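Local structure of amidohydrolase (Brucella melitensis biovar Abortus, 4F0L) at residues K96-Q105 and Q450-A458. The protein is a metal-dependent amidohydrolase that binds iron and may act as a deaminase. Sequence-based numbering, arbitrary orientation.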
ATOM      1  N   LYS B  96      12.789 -21.945  -8.504  1.00 36.97           N
ATOM      2  CA  LYS B  96      14.239 -21.708  -8.474  1.00 37.10           C
ATOM      3  C   LYS B  96      14.750 -21.600  -7.030  1.00 34.91           C
ATOM      4  O   LYS B  96      15.715 -22.278  -6.672  1.00 34.33           O
ATOM      5  CB  LYS B  96      14.637 -20.465  -9.254  1.00 40.03           C
ATOM      6  CG  LYS B  96      16.115 -20.105  -9.102  1.00 43.12           C
ATOM      7  CD  LYS B  96      16.590 -19.124 -10.161  1.00 47.17           C
ATOM      8  CE  LYS B  96      17.884 -18.434  -9.734  1.00 50.09           C
ATOM      9  NZ  LYS B  96      18.566 -17.725 -10.857  1.00 53.16           N
ATOM     10  N   PHE B  97      14.082 -20.784  -6.200  1.00 31.42           N
ATOM     11  CA  PHE B  97      14.425 -20.691  -4.770  1.00 30.08           C
ATOM     12  C   PHE B  97      14.151 -22.009  -4.017  1.00 29.25           C
ATOM     13  O   PHE B  97      15.015 -22.491  -3.294  1.00 27.17           O
ATOM     14  CB  PHE B  97      13.679 -19.540  -4.067  1.00 28.72           C
ATOM     15  CG  PHE B  97      14.316 -18.196  -4.269  1.00 29.37           C
ATOM     16  CD1 PHE B  97      14.261 -17.575  -5.513  1.00 30.34           C
ATOM     17  CD2 PHE B  97      15.007 -17.567  -3.230  1.00 28.60           C
ATOM     18  CE1 PHE B  97      14.862 -16.336  -5.716  1.00 31.27           C
ATOM     19  CE2 PHE B  97      15.609 -16.339  -3.426  1.00 28.41           C
ATOM     20  CZ  PHE B  97      15.533 -15.721  -4.668  1.00 30.21           C
ATOM     21  N   ALA B  98      12.937 -22.540  -4.164  1.00 27.21           N
ATOM     22  CA  ALA B  98      12.503 -23.719  -3.405  1.00 27.41           C
ATOM     23  C   ALA B  98      13.437 -24.918  -3.657  1.00 26.86           C
ATOM     24  O   ALA B  98      13.776 -25.626  -2.728  1.00 24.40           O
ATOM     25  CB  ALA B  98      11.039 -24.079  -3.719  1.00 26.35           C
ATOM     26  N   LEU B  99      13.903 -25.086  -4.895  1.00 27.43           N
ATOM     27  CA  LEU B  99      14.645 -26.291  -5.261  1.00 28.54           C
ATOM     28  C   LEU B  99      16.141 -26.193  -4.978  1.00 28.65           C
ATOM     29  O   LEU B  99      16.800 -27.215  -4.992  1.00 29.27           O
ATOM     30  CB  LEU B  99      14.399 -26.683  -6.727  1.00 29.39           C
ATOM     31  CG  LEU B  99      12.970 -27.140  -7.072  1.00 29.62           C
ATOM     32  CD1 LEU B  99      12.795 -27.321  -8.571  1.00 29.94           C
ATOM     33  CD2 LEU B  99      12.604 -28.425  -6.331  1.00 29.47           C
ATOM     34  N   THR B 100      16.671 -24.998  -4.689  1.00 27.55           N
ATOM     35  CA  THR B 100      18.120 -24.837  -4.464  1.00 28.45           C
ATOM     36  C   THR B 100      18.506 -24.362  -3.064  1.00 27.01           C
ATOM     37  O   THR B 100      19.670 -24.450  -2.680  1.00 26.70           O
ATOM     38  CB  THR B 100      18.749 -23.848  -5.463  1.00 29.49           C
ATOM     39  OG1 THR B 100      18.081 -22.576  -5.358  1.00 30.61           O
ATOM     40  CG2 THR B 100      18.665 -24.393  -6.876  1.00 30.32           C
ATOM     41  N   MET B 101      17.545 -23.882  -2.280  1.00 25.67           N
ATOM     42  CA  MET B 101      17.895 -23.306  -0.992  1.00 25.47           C
ATOM     43  C   MET B 101      18.468 -24.363  -0.022  1.00 24.51           C
ATOM     44  O   MET B 101      17.897 -25.425   0.144  1.00 24.44           O
ATOM     45  CB  MET B 101      16.708 -22.599  -0.366  1.00 25.60           C
ATOM     46  CG  MET B 101      17.124 -21.625   0.735  1.00 26.68           C
ATOM     47  SD  MET B 101      15.821 -20.555   1.330  1.00 28.00           S
ATOM     48  CE  MET B 101      15.687 -19.525  -0.122  1.00 25.99           C
ATOM     49  N   THR B 102      19.600 -24.045   0.592  1.00 23.91           N
ATOM     50  CA  THR B 102      20.218 -24.882   1.595  1.00 23.57           C
ATOM     51  C   THR B 102      19.687 -24.521   3.003  1.00 23.20           C
ATOM     52  O   THR B 102      19.068 -23.465   3.190  1.00 21.54           O
ATOM     53  CB  THR B 102      21.712 -24.643   1.621  1.00 25.13           C
ATOM     54  OG1 THR B 102      21.941 -23.316   2.109  1.00 24.58           O
ATOM     55  CG2 THR B 102      22.340 -24.809   0.204  1.00 25.20           C
ATOM     56  N   PRO B 103      19.940 -25.396   4.011  1.00 22.98           N
ATOM     57  CA  PRO B 103      19.461 -25.061   5.359  1.00 22.17           C
ATOM     58  C   PRO B 103      20.098 -23.786   5.945  1.00 22.25           C
ATOM     59  O   PRO B 103      19.416 -23.004   6.599  1.00 21.76           O
ATOM     60  CB  PRO B 103      19.848 -26.296   6.185  1.00 23.37           C
ATOM     61  CG  PRO B 103      19.913 -27.401   5.184  1.00 23.64           C
ATOM     62  CD  PRO B 103      20.489 -26.764   3.942  1.00 23.56           C
ATOM     63  N   GLU B 104      21.393 -23.575   5.690  1.00 23.20           N
ATOM     64  CA  GLU B 104      22.085 -22.371   6.113  0.50 23.00           C
ATOM     65  C   GLU B 104      21.414 -21.142   5.505  1.00 22.44           C
ATOM     66  O   GLU B 104      21.184 -20.130   6.181  1.00 21.61           O
ATOM     67  CB  GLU B 104      23.555 -22.442   5.673  0.50 24.23           C
ATOM     68  CG  GLU B 104      24.389 -23.517   6.377  0.50 24.86           C
ATOM     69  CD  GLU B 104      24.227 -24.940   5.829  0.50 25.02           C
ATOM     70  OE1 GLU B 104      23.556 -25.189   4.789  0.50 23.56           O
ATOM     71  OE2 GLU B 104      24.811 -25.839   6.473  0.50 26.32           O
ATOM     72  N   GLN B 105      21.098 -21.225   4.214  1.00 22.18           N
ATOM     73  CA  GLN B 105      20.427 -20.102   3.533  1.00 21.74           C
ATOM     74  C   GLN B 105      19.014 -19.894   4.078  1.00 20.53           C
ATOM     75  O   GLN B 105      18.582 -18.761   4.280  1.00 20.50           O
ATOM     76  CB  GLN B 105      20.387 -20.312   2.016  1.00 22.09           C
ATOM     77  CG  GLN B 105      21.748 -20.233   1.353  1.00 22.79           C
ATOM     78  CD  GLN B 105      21.762 -20.815  -0.036  1.00 23.00           C
ATOM     79  OE1 GLN B 105      20.825 -21.518  -0.447  1.00 22.02           O
ATOM     80  NE2 GLN B 105      22.841 -20.547  -0.763  1.00 23.46           N
ATOM     81  N   GLN B 450      21.983 -10.902   2.543  1.00 23.47           N
ATOM     82  CA  GLN B 450      22.546 -10.509   1.230  1.00 25.31           C
ATOM     83  C   GLN B 450      23.530 -11.572   0.718  1.00 26.73           C
ATOM     84  O   GLN B 450      23.550 -11.868  -0.476  1.00 26.62           O
ATOM     85  CB  GLN B 450      23.230  -9.134   1.272  1.00 26.35           C
ATOM     86  CG  GLN B 450      22.276  -7.964   1.522  1.00 25.84           C
ATOM     87  CD  GLN B 450      21.253  -7.813   0.413  1.00 25.31           C
ATOM     88  OE1 GLN B 450      21.514  -8.176  -0.719  1.00 26.23           O
ATOM     89  NE2 GLN B 450      20.081  -7.314   0.745  1.00 24.22           N
ATOM     90  N   LYS B 451      24.281 -12.193   1.628  1.00 27.99           N
ATOM     91  CA  LYS B 451      25.169 -13.294   1.246  1.00 29.57           C
ATOM     92  C   LYS B 451      24.351 -14.459   0.682  1.00 28.82           C
ATOM     93  O   LYS B 451      24.612 -14.918  -0.431  1.00 30.09           O
ATOM     94  CB  LYS B 451      26.013 -13.727   2.442  1.00 31.04           C
ATOM     95  CG  LYS B 451      27.144 -14.710   2.140  1.00 33.50           C
ATOM     96  CD  LYS B 451      27.941 -15.001   3.422  1.00 34.94           C
ATOM     97  CE  LYS B 451      28.747 -16.315   3.382  1.00 36.86           C
ATOM     98  NZ  LYS B 451      30.201 -16.171   3.059  1.00 39.19           N
ATOM     99  N   ALA B 452      23.311 -14.884   1.399  1.00 27.03           N
ATOM    100  CA  ALA B 452      22.444 -15.970   0.914  1.00 27.18           C
ATOM    101  C   ALA B 452      21.764 -15.640  -0.436  1.00 28.65           C
ATOM    102  O   ALA B 452      21.716 -16.468  -1.346  1.00 30.56           O
ATOM    103  CB  ALA B 452      21.405 -16.365   1.966  1.00 24.82           C
ATOM    104  N   LEU B 453      21.285 -14.416  -0.585  1.00 29.28           N
ATOM    105  CA  LEU B 453      20.655 -13.979  -1.830  1.00 30.10           C
ATOM    106  C   LEU B 453      21.631 -14.075  -3.015  1.00 32.39           C
ATOM    107  O   LEU B 453      21.288 -14.621  -4.082  1.00 31.52           O
ATOM    108  CB  LEU B 453      20.106 -12.544  -1.649  1.00 30.49           C
ATOM    109  CG  LEU B 453      18.926 -12.134  -2.540  1.00 31.46           C
ATOM    110  CD1 LEU B 453      17.855 -13.226  -2.582  1.00 30.66           C
ATOM    111  CD2 LEU B 453      18.322 -10.808  -2.066  1.00 30.18           C
ATOM    112  N   GLY B 454      22.838 -13.543  -2.823  1.00 33.22           N
ATOM    113  CA  GLY B 454      23.880 -13.629  -3.813  1.00 35.49           C
ATOM    114  C   GLY B 454      24.120 -15.057  -4.251  1.00 36.82           C
ATOM    115  O   GLY B 454      24.245 -15.318  -5.443  1.00 38.47           O
ATOM    116  N   GLU B 455      24.176 -15.985  -3.293  1.00 36.56           N
ATOM    117  CA  GLU B 455      24.380 -17.392  -3.616  1.00 37.82           C
ATOM    118  C   GLU B 455      23.211 -17.928  -4.453  1.00 39.14           C
ATOM    119  O   GLU B 455      23.410 -18.608  -5.456  1.00 42.89           O
ATOM    120  CB  GLU B 455      24.570 -18.229  -2.351  1.00 36.47           C
ATOM    121  CG  GLU B 455      25.883 -17.955  -1.614  1.00 37.10           C
ATOM    122  CD  GLU B 455      25.859 -18.364  -0.152  1.00 36.23           C
ATOM    123  OE1 GLU B 455      24.816 -18.858   0.335  1.00 36.32           O
ATOM    124  OE2 GLU B 455      26.884 -18.189   0.528  1.00 36.76           O
ATOM    125  N   LEU B 456      21.997 -17.598  -4.047  1.00 39.12           N
ATOM    126  CA  LEU B 456      20.796 -18.122  -4.708  1.00 38.18           C
ATOM    127  C   LEU B 456      20.579 -17.572  -6.122  1.00 40.24           C
ATOM    128  O   LEU B 456      20.085 -18.297  -6.993  1.00 39.65           O
ATOM    129  CB  LEU B 456      19.581 -17.845  -3.847  1.00 35.89           C
ATOM    130  CG  LEU B 456      19.492 -18.675  -2.563  1.00 34.35           C
ATOM    131  CD1 LEU B 456      18.595 -18.008  -1.545  1.00 31.53           C
ATOM    132  CD2 LEU B 456      18.955 -20.047  -2.899  1.00 35.06           C
ATOM    133  N   LEU B 457      20.968 -16.313  -6.341  1.00 40.86           N
ATOM    134  CA  LEU B 457      20.771 -15.626  -7.621  1.00 43.36           C
ATOM    135  C   LEU B 457      21.974 -15.697  -8.577  1.00 47.45           C
ATOM    136  O   LEU B 457      21.894 -15.183  -9.694  1.00 48.57           O
ATOM    137  CB  LEU B 457      20.456 -14.152  -7.383  1.00 41.85           C
ATOM    138  CG  LEU B 457      19.159 -13.899  -6.624  1.00 40.79           C
ATOM    139  CD1 LEU B 457      19.053 -12.434  -6.277  1.00 41.40           C
ATOM    140  CD2 LEU B 457      17.925 -14.352  -7.395  1.00 40.56           C
ATOM    141  N   ALA B 458      23.078 -16.310  -8.151  1.00 48.53           N
ATOM    142  CA  ALA B 458      24.290 -16.305  -8.968  1.00 52.34           C
ATOM    143  C   ALA B 458      24.157 -17.220 -10.197  1.00 55.30           C
ATOM    144  O   ALA B 458      23.332 -18.134 -10.246  1.00 55.29           O
ATOM    145  CB  ALA B 458      25.495 -16.687  -8.126  1.00 52.64           C
ATOM    146  OXT ALA B 458      24.864 -17.050 -11.200  1.00 61.75           O
TER
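Leu456 points its side chain into the bend between helices 88-100 and 103-119, and its two methyls meet different surroundings. Leu456 CD1 lies 3.6 Å from Met101 CE and also packs on Phe97; the Leu456 and Phe97 side chains cross at about a right angle. Leu456 CD2 lies against two oxygens, Thr100 OG1 and, 3.4 Å from Leu456 CD2, Gln105 OE1, each engaged in a hydrogen bond within its own segment. The Phe97 ring receives Leu453 CD1 in plane at its edge, 3.9 Å from Phe97 CE2, while Leu457 CD2 approaches Phe97 CZ obliquely. Here the C-terminal helix 442-457 runs at 100° to helix 88-100, measured on the short segments. With CG anti to its carbonyl carbon (chi1 -68°) and the chain then extended, Gln105 runs past Leu456 in the opposite direction, its CG against Ala452 CB. Thr102 and Gln105 form a capping box at the start of helix 103-119: Gln105 N donates to Thr102 OG1, and Thr102 N reaches Gln105 OE1 at 3.0 Å from above the carbonyl plane. The amide, held through OE1, sends Gln105 NE2 to Glu455 OE1 (2.8 Å) in a nearly straight bond, on the anti side of a carboxylate turned 36° from the amide plane. Met101 also touches Phe69, and its side chain lies about 10 Å from that of the iron ligand His67.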